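Local coordinates for DUF871 domain-containing protein (PDB 2P0O), which is of unknown function but probably hydrolyses glycosides of 6-phospho-N-acetylmuramic acid, at residues 145-150 / 190-195; 309-314 / 328-333. One frame throughout, in Å; residues are numbered along the deposited sequence.

Contact 1 (145-150 / 190-195)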
loop_
_atom_site.group_PDB
_atom_site.type_symbol
_atom_site.label_atom_id
_atom_site.label_comp_id
_atom_site.label_asym_id
_atom_site.label_seq_id
_atom_site.Cartn_x
_atom_site.Cartn_y
_atom_site.Cartn_z
ATOM N N HIS A 145 -8.465 -7.481 -7.778
ATOM C CA HIS A 145 -9.313 -6.348 -8.100
ATOM C C HIS A 145 -8.682 -5.555 -9.214
ATOM O O HIS A 145 -7.500 -5.697 -9.511
ATOM C CB HIS A 145 -9.465 -5.464 -6.882
ATOM C CG HIS A 145 -10.402 -6.027 -5.870
ATOM N ND1 HIS A 145 -11.771 -5.884 -5.971
ATOM C CD2 HIS A 145 -10.172 -6.722 -4.734
ATOM C CE1 HIS A 145 -12.343 -6.486 -4.944
ATOM N NE2 HIS A 145 -11.394 -7.000 -4.179
ATOM N N ASN A 146 -9.490 -4.738 -9.844
ATOM C CA ASN A 146 -9.033 -3.848 -10.858
ATOM C C ASN A 146 -8.552 -2.553 -10.260
ATOM O O ASN A 146 -8.715 -2.329 -9.050
ATOM C CB ASN A 146 -10.195 -3.564 -11.788
ATOM C CG ASN A 146 -10.635 -4.797 -12.557
ATOM O OD1 ASN A 146 -9.824 -5.653 -12.893
ATOM N ND2 ASN A 146 -11.926 -4.857 -12.892
ATOM N N TYR A 147 -7.961 -1.699 -11.102
ATOM C CA TYR A 147 -7.723 -0.291 -10.732
ATOM C C TYR A 147 -8.471 0.656 -11.646
ATOM O O TYR A 147 -9.012 0.247 -12.674
ATOM C CB TYR A 147 -6.233 0.065 -10.669
ATOM C CG TYR A 147 -5.445 -0.318 -11.897
ATOM C CD1 TYR A 147 -5.619 0.369 -13.091
ATOM C CD2 TYR A 147 -4.518 -1.352 -11.855
ATOM C CE1 TYR A 147 -4.900 0.030 -14.246
ATOM C CE2 TYR A 147 -3.793 -1.707 -13.000
ATOM C CZ TYR A 147 -3.982 -0.996 -14.181
ATOM O OH TYR A 147 -3.276 -1.306 -15.311
ATOM N N TYR A 148 -8.528 1.926 -11.265
ATOM C CA TYR A 148 -9.484 2.832 -11.895
ATOM C C TYR A 148 -8.819 4.132 -12.233
ATOM O O TYR A 148 -8.739 5.003 -11.368
ATOM C CB TYR A 148 -10.712 3.017 -10.979
ATOM C CG TYR A 148 -11.391 1.699 -10.743
ATOM C CD1 TYR A 148 -12.340 1.191 -11.660
ATOM C CD2 TYR A 148 -11.035 0.909 -9.678
ATOM C CE1 TYR A 148 -12.923 -0.073 -11.460
ATOM C CE2 TYR A 148 -11.607 -0.342 -9.480
ATOM C CZ TYR A 148 -12.521 -0.829 -10.371
ATOM O OH TYR A 148 -13.078 -2.066 -10.120
ATOM N N PRO A 149 -8.349 4.283 -13.504
ATOM C CA PRO A 149 -7.728 5.530 -13.971
ATOM C C PRO A 149 -8.649 6.745 -13.901
ATOM O O PRO A 149 -8.179 7.842 -13.609
ATOM C CB PRO A 149 -7.389 5.250 -15.453
ATOM C CG PRO A 149 -7.354 3.756 -15.597
ATOM C CD PRO A 149 -8.446 3.289 -14.596
ATOM N N ARG A 150 -9.944 6.572 -14.191
ATOM C CA ARG A 150 -10.823 7.719 -14.241
ATOM C C ARG A 150 -11.319 8.066 -12.838
ATOM O O ARG A 150 -11.973 7.239 -12.192
ATOM C CB ARG A 150 -12.014 7.504 -15.191
ATOM C CG ARG A 150 -12.891 8.798 -15.388
ATOM C CD ARG A 150 -14.154 8.485 -16.139
ATOM N NE ARG A 150 -15.189 9.543 -16.310
ATOM C CZ ARG A 150 -15.915 10.084 -15.326
ATOM N NH1 ARG A 150 -16.868 10.978 -15.616
ATOM N NH2 ARG A 150 -15.695 9.750 -14.048
ATOM N N ALA A 190 -4.252 10.569 -12.605
ATOM C CA ALA A 190 -4.979 10.753 -11.378
ATOM C C ALA A 190 -4.779 9.562 -10.431
ATOM O O ALA A 190 -5.510 9.439 -9.423
ATOM C CB ALA A 190 -6.445 10.916 -11.679
ATOM N N GLY A 191 -3.837 8.687 -10.752
ATOM C CA GLY A 191 -3.516 7.547 -9.858
ATOM C C GLY A 191 -4.342 6.337 -10.245
ATOM O O GLY A 191 -5.358 6.479 -10.903
ATOM N N LEU A 192 -3.904 5.146 -9.851
ATOM C CA LEU A 192 -4.600 3.892 -10.147
ATOM C C LEU A 192 -5.014 3.202 -8.866
ATOM O O LEU A 192 -4.457 2.151 -8.489
ATOM C CB LEU A 192 -3.708 2.956 -10.981
ATOM C CG LEU A 192 -3.196 3.517 -12.333
ATOM C CD1 LEU A 192 -2.376 2.497 -13.122
ATOM C CD2 LEU A 192 -4.296 4.052 -13.220
ATOM N N PRO A 193 -6.020 3.771 -8.191
ATOM C CA PRO A 193 -6.486 3.100 -7.004
ATOM C C PRO A 193 -7.493 2.014 -7.368
ATOM O O PRO A 193 -8.096 2.053 -8.435
ATOM C CB PRO A 193 -7.211 4.222 -6.251
ATOM C CG PRO A 193 -7.829 5.037 -7.369
ATOM C CD PRO A 193 -6.809 4.992 -8.494
ATOM N N THR A 194 -7.688 1.065 -6.470
ATOM C CA THR A 194 -8.883 0.238 -6.463
ATOM C C THR A 194 -10.057 0.966 -5.782
ATOM O O THR A 194 -11.138 1.003 -6.334
ATOM C CB THR A 194 -8.600 -1.106 -5.750
ATOM O OG1 THR A 194 -7.663 -1.854 -6.520
ATOM C CG2 THR A 194 -9.852 -1.927 -5.565
ATOM N N LEU A 195 -9.852 1.483 -4.574
ATOM C CA LEU A 195 -10.923 2.093 -3.808
ATOM C C LEU A 195 -10.893 3.571 -4.074
ATOM O O LEU A 195 -9.831 4.194 -4.005
ATOM C CB LEU A 195 -10.752 1.849 -2.309
ATOM C CG LEU A 195 -11.058 0.400 -1.842
ATOM C CD1 LEU A 195 -10.140 0.004 -0.719
ATOM C CD2 LEU A 195 -12.481 0.216 -1.397
HETATM O O HOH W 1 -5.399 8.019 -13.601
#

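Contact 2 (309-314 / 328-333)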
loop_
_atom_site.group_PDB
_atom_site.type_symbol
_atom_site.label_atom_id
_atom_site.label_comp_id
_atom_site.label_asym_id
_atom_site.label_seq_id
_atom_site.Cartn_x
_atom_site.Cartn_y
_atom_site.Cartn_z
ATOM N N ASN A 309 -0.133 21.735 29.825
ATOM C CA ASN A 309 0.700 22.672 30.588
ATOM C C ASN A 309 0.506 22.508 32.103
ATOM O O ASN A 309 -0.199 21.580 32.535
ATOM C CB ASN A 309 0.555 24.135 30.097
ATOM C CG ASN A 309 -0.874 24.676 30.219
ATOM O OD1 ASN A 309 -1.492 24.622 31.291
ATOM N ND2 ASN A 309 -1.394 25.217 29.114
ATOM N N GLU A 310 1.122 23.393 32.891
ATOM C CA GLU A 310 1.094 23.304 34.352
ATOM C C GLU A 310 -0.320 23.431 34.942
ATOM O O GLU A 310 -0.577 22.978 36.081
ATOM C CB GLU A 310 2.064 24.321 34.992
ATOM C CG GLU A 310 1.617 25.771 34.892
ATOM C CD GLU A 310 2.704 26.777 35.302
ATOM O OE1 GLU A 310 3.237 26.715 36.446
ATOM O OE2 GLU A 310 3.014 27.665 34.477
ATOM N N LYS A 311 -1.238 24.030 34.179
ATOM C CA LYS A 311 -2.633 24.177 34.648
ATOM C C LYS A 311 -3.351 22.850 34.715
ATOM O O LYS A 311 -4.376 22.760 35.367
ATOM C CB LYS A 311 -3.456 25.150 33.793
ATOM C CG LYS A 311 -3.010 26.595 33.909
ATOM C CD LYS A 311 -3.749 27.499 32.955
ATOM C CE LYS A 311 -3.216 28.913 33.081
ATOM N NZ LYS A 311 -3.959 29.842 32.202
ATOM N N TYR A 312 -2.822 21.830 34.044
ATOM C CA TYR A 312 -3.439 20.504 34.040
ATOM C C TYR A 312 -2.905 19.653 35.172
ATOM O O TYR A 312 -3.157 18.447 35.210
ATOM C CB TYR A 312 -3.236 19.787 32.688
ATOM C CG TYR A 312 -4.533 19.262 32.079
ATOM C CD1 TYR A 312 -5.531 18.731 32.889
ATOM C CD2 TYR A 312 -4.757 19.305 30.687
ATOM C CE1 TYR A 312 -6.716 18.245 32.353
ATOM C CE2 TYR A 312 -5.944 18.846 30.130
ATOM C CZ TYR A 312 -6.929 18.301 30.984
ATOM O OH TYR A 312 -8.127 17.813 30.491
ATOM N N GLY A 313 -2.166 20.279 36.094
ATOM C CA GLY A 313 -1.728 19.621 37.321
ATOM C C GLY A 313 -0.933 18.375 37.029
ATOM O O GLY A 313 0.027 18.430 36.273
ATOM N N ARG A 314 -1.355 17.233 37.573
ATOM C CA ARG A 314 -0.595 15.995 37.374
ATOM C C ARG A 314 -0.521 15.507 35.920
ATOM O O ARG A 314 0.320 14.674 35.588
ATOM C CB ARG A 314 -1.028 14.888 38.344
ATOM C CG ARG A 314 -2.281 14.128 37.965
ATOM C CD ARG A 314 -2.195 12.681 38.456
ATOM N NE ARG A 314 -3.391 11.922 38.086
ATOM C CZ ARG A 314 -4.332 11.531 38.942
ATOM N NH1 ARG A 314 -5.394 10.861 38.491
ATOM N NH2 ARG A 314 -4.209 11.803 40.245
ATOM N N LYS A 328 -10.539 24.484 21.875
ATOM C CA LYS A 328 -9.576 25.191 22.731
ATOM C C LYS A 328 -9.675 24.761 24.200
ATOM O O LYS A 328 -10.779 24.639 24.735
ATOM C CB LYS A 328 -9.923 26.687 22.656
ATOM C CG LYS A 328 -8.964 27.628 23.345
ATOM C CD LYS A 328 -9.672 28.658 24.221
ATOM C CE LYS A 328 -10.486 29.661 23.412
ATOM N NZ LYS A 328 -9.623 30.571 22.607
ATOM N N ASP A 329 -8.527 24.565 24.854
ATOM C CA ASP A 329 -8.460 24.260 26.289
ATOM C C ASP A 329 -7.265 25.033 26.887
ATOM O O ASP A 329 -6.119 24.814 26.480
ATOM C CB ASP A 329 -8.326 22.733 26.479
ATOM C CG ASP A 329 -8.424 22.282 27.944
ATOM O OD1 ASP A 329 -7.845 22.933 28.837
ATOM O OD2 ASP A 329 -9.040 21.221 28.211
ATOM N N GLU A 330 -7.526 25.933 27.845
ATOM C CA GLU A 330 -6.461 26.775 28.468
ATOM C C GLU A 330 -5.307 25.944 29.043
ATOM O O GLU A 330 -4.181 26.433 29.170
ATOM C CB GLU A 330 -7.029 27.688 29.590
ATOM C CG GLU A 330 -7.771 26.892 30.737
ATOM C CD GLU A 330 -7.731 27.545 32.142
ATOM O OE1 GLU A 330 -7.412 28.774 32.250
ATOM O OE2 GLU A 330 -8.035 26.812 33.143
ATOM N N LYS A 331 -5.601 24.689 29.378
ATOM C CA LYS A 331 -4.647 23.808 30.034
ATOM C C LYS A 331 -3.798 22.991 29.075
ATOM O O LYS A 331 -2.940 22.234 29.517
ATOM C CB LYS A 331 -5.360 22.856 30.994
ATOM C CG LYS A 331 -6.349 23.528 31.933
ATOM C CD LYS A 331 -6.918 22.501 32.929
ATOM C CE LYS A 331 -7.923 21.545 32.283
ATOM N NZ LYS A 331 -8.872 22.160 31.283
ATOM N N VAL A 332 -4.011 23.167 27.771
ATOM C CA VAL A 332 -3.371 22.324 26.739
ATOM C C VAL A 332 -2.684 23.246 25.724
ATOM O O VAL A 332 -3.388 23.943 24.973
ATOM C CB VAL A 332 -4.430 21.434 26.004
ATOM C CG1 VAL A 332 -3.812 20.632 24.841
ATOM C CG2 VAL A 332 -5.161 20.487 26.983
ATOM N N ASN A 333 -1.337 23.266 25.700
ATOM C CA ASN A 333 -0.604 24.024 24.677
ATOM C C ASN A 333 -0.687 23.359 23.310
ATOM O O ASN A 333 -0.542 22.118 23.191
ATOM C CB ASN A 333 0.872 24.170 25.052
ATOM C CG ASN A 333 1.087 25.067 26.255
ATOM O OD1 ASN A 333 0.190 25.807 26.679
ATOM N ND2 ASN A 333 2.287 25.019 26.802
HETATM O O HOH W 2 -3.560 29.072 29.690
HETATM O O HOH W 3 -8.401 18.490 27.888
HETATM O O HOH W 4 -10.197 19.643 31.164
#

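Contact 1 (145-150 / 190-195)
The hydroxyl of T194 ties the two loops together: OG1 donates to the carbonyl O of N146 over 2.8 Å, arriving 26° out of the carbonyl plane, and it is also hydrogen-bonded to the backbone N of F177. Its chi1 of -66° sets OG1 anti to the carbonyl carbon and sends the methyl CG2 the other way, against CB of H145 at 3.8 Å. Beyond it, the carbonyl O of P193 receives a weak bond from Y148 N (2.9 Å) and a CA-H...O contact from Y147, while the edge of the Y148 ring lies beside the same oxygen. The two segments run nearly antiparallel here, without forming a regular sheet.

On the apolar side, L192 lies alongside Y147, and its CD1 sits over one ring face in a CH-pi contact, 3.9 Å from the centroid and displaced toward the rim. Its other methyl, CD2, turns to P149 and meets ring atom CG at 3.9 Å. The F177 ring packs edge-to-face with Y147. At the far end, a water accepts from A190 N at 3.0 Å and lies within hydrogen-bonding distance of both P149 O and G191 O.

These loops follow the barrel strands 141-144 and 173-178, at the C-terminal end of a TIM barrel, where active sites of this fold lie. N146 OD1 is held by R97 and H145 NE2 by N164. Both direct hydrogen bonds end on backbone carbonyls, but the firmer one starts from a side-chain hydroxyl, so the link between the loops depends more on T194 than on strand-like pairing.

Contact 2 (309-314 / 328-333)
N309 meets the turn at 329-332 with both backbone and side chain. Its N donates to K331 O at 2.9 Å, and its ND2 spends two N-H bonds in the amide plane, one to E330 O at 3.0 Å and nearly straight (178°), the other to N333 OD1, which it reaches from above that carbonyl's plane. N333 OD1 also accepts from E295 N, and its ND2 bonds to E293 O. A chi1 of 61° places the N309 amide between backbone N and carbonyl carbon, and OD1 folds back to K311 N in an Asx turn, so three hydrogen bonds fix the amide's rotation.

K311 lays its CB against K331 CG and stretches an extended chain across E330, where NZ makes a long salt bridge with OE1 (3.6 Å); a water links NZ to E330 O. Next, the Y312 ring receives K331 over one face: CE stands 3.6 Å from the centroid, and NZ, at 4.6 Å, adds a cation-pi interaction. The bends at chi3 and chi4 of K331 also bring NZ to D329 OD1 at 2.8 Å, a salt bridge within the type I turn. V332 CG2 touches the ring edge at CE2 (3.6 Å).

The 3-10 segment beginning at 310 follows strand 304-308, and the turn leads into its antiparallel neighbour, strand 332-337; V332 also packs on T306 and D308 of strand 304-308, and N333 pairs through its backbone with I307.

Overall arrangement
The two contacts belong to separate parts of the chain, their centres about 45 Å apart and with no touch between them. Contact 1 lies in the barrel, its centre about 13 Å from that of the chain, and joins loops that follow neighbouring parallel strands; contact 2 lies about 38 Å out, in the C-terminal cyclophilin-like region, where a 3-10 segment packs on the turn leading into strand 332-337, an outermost strand of its sheet. Both are partly buried, contact 1 rather more so. Contact 1 relies on carbonyl acceptors, a threonine hydroxyl and aliphatic-aromatic packing, whereas contact 2 uses an asparagine amide, a long lysine-glutamate salt bridge and a cation-pi interaction, with a lysine-aspartate pair internal to the turn and three waters against one.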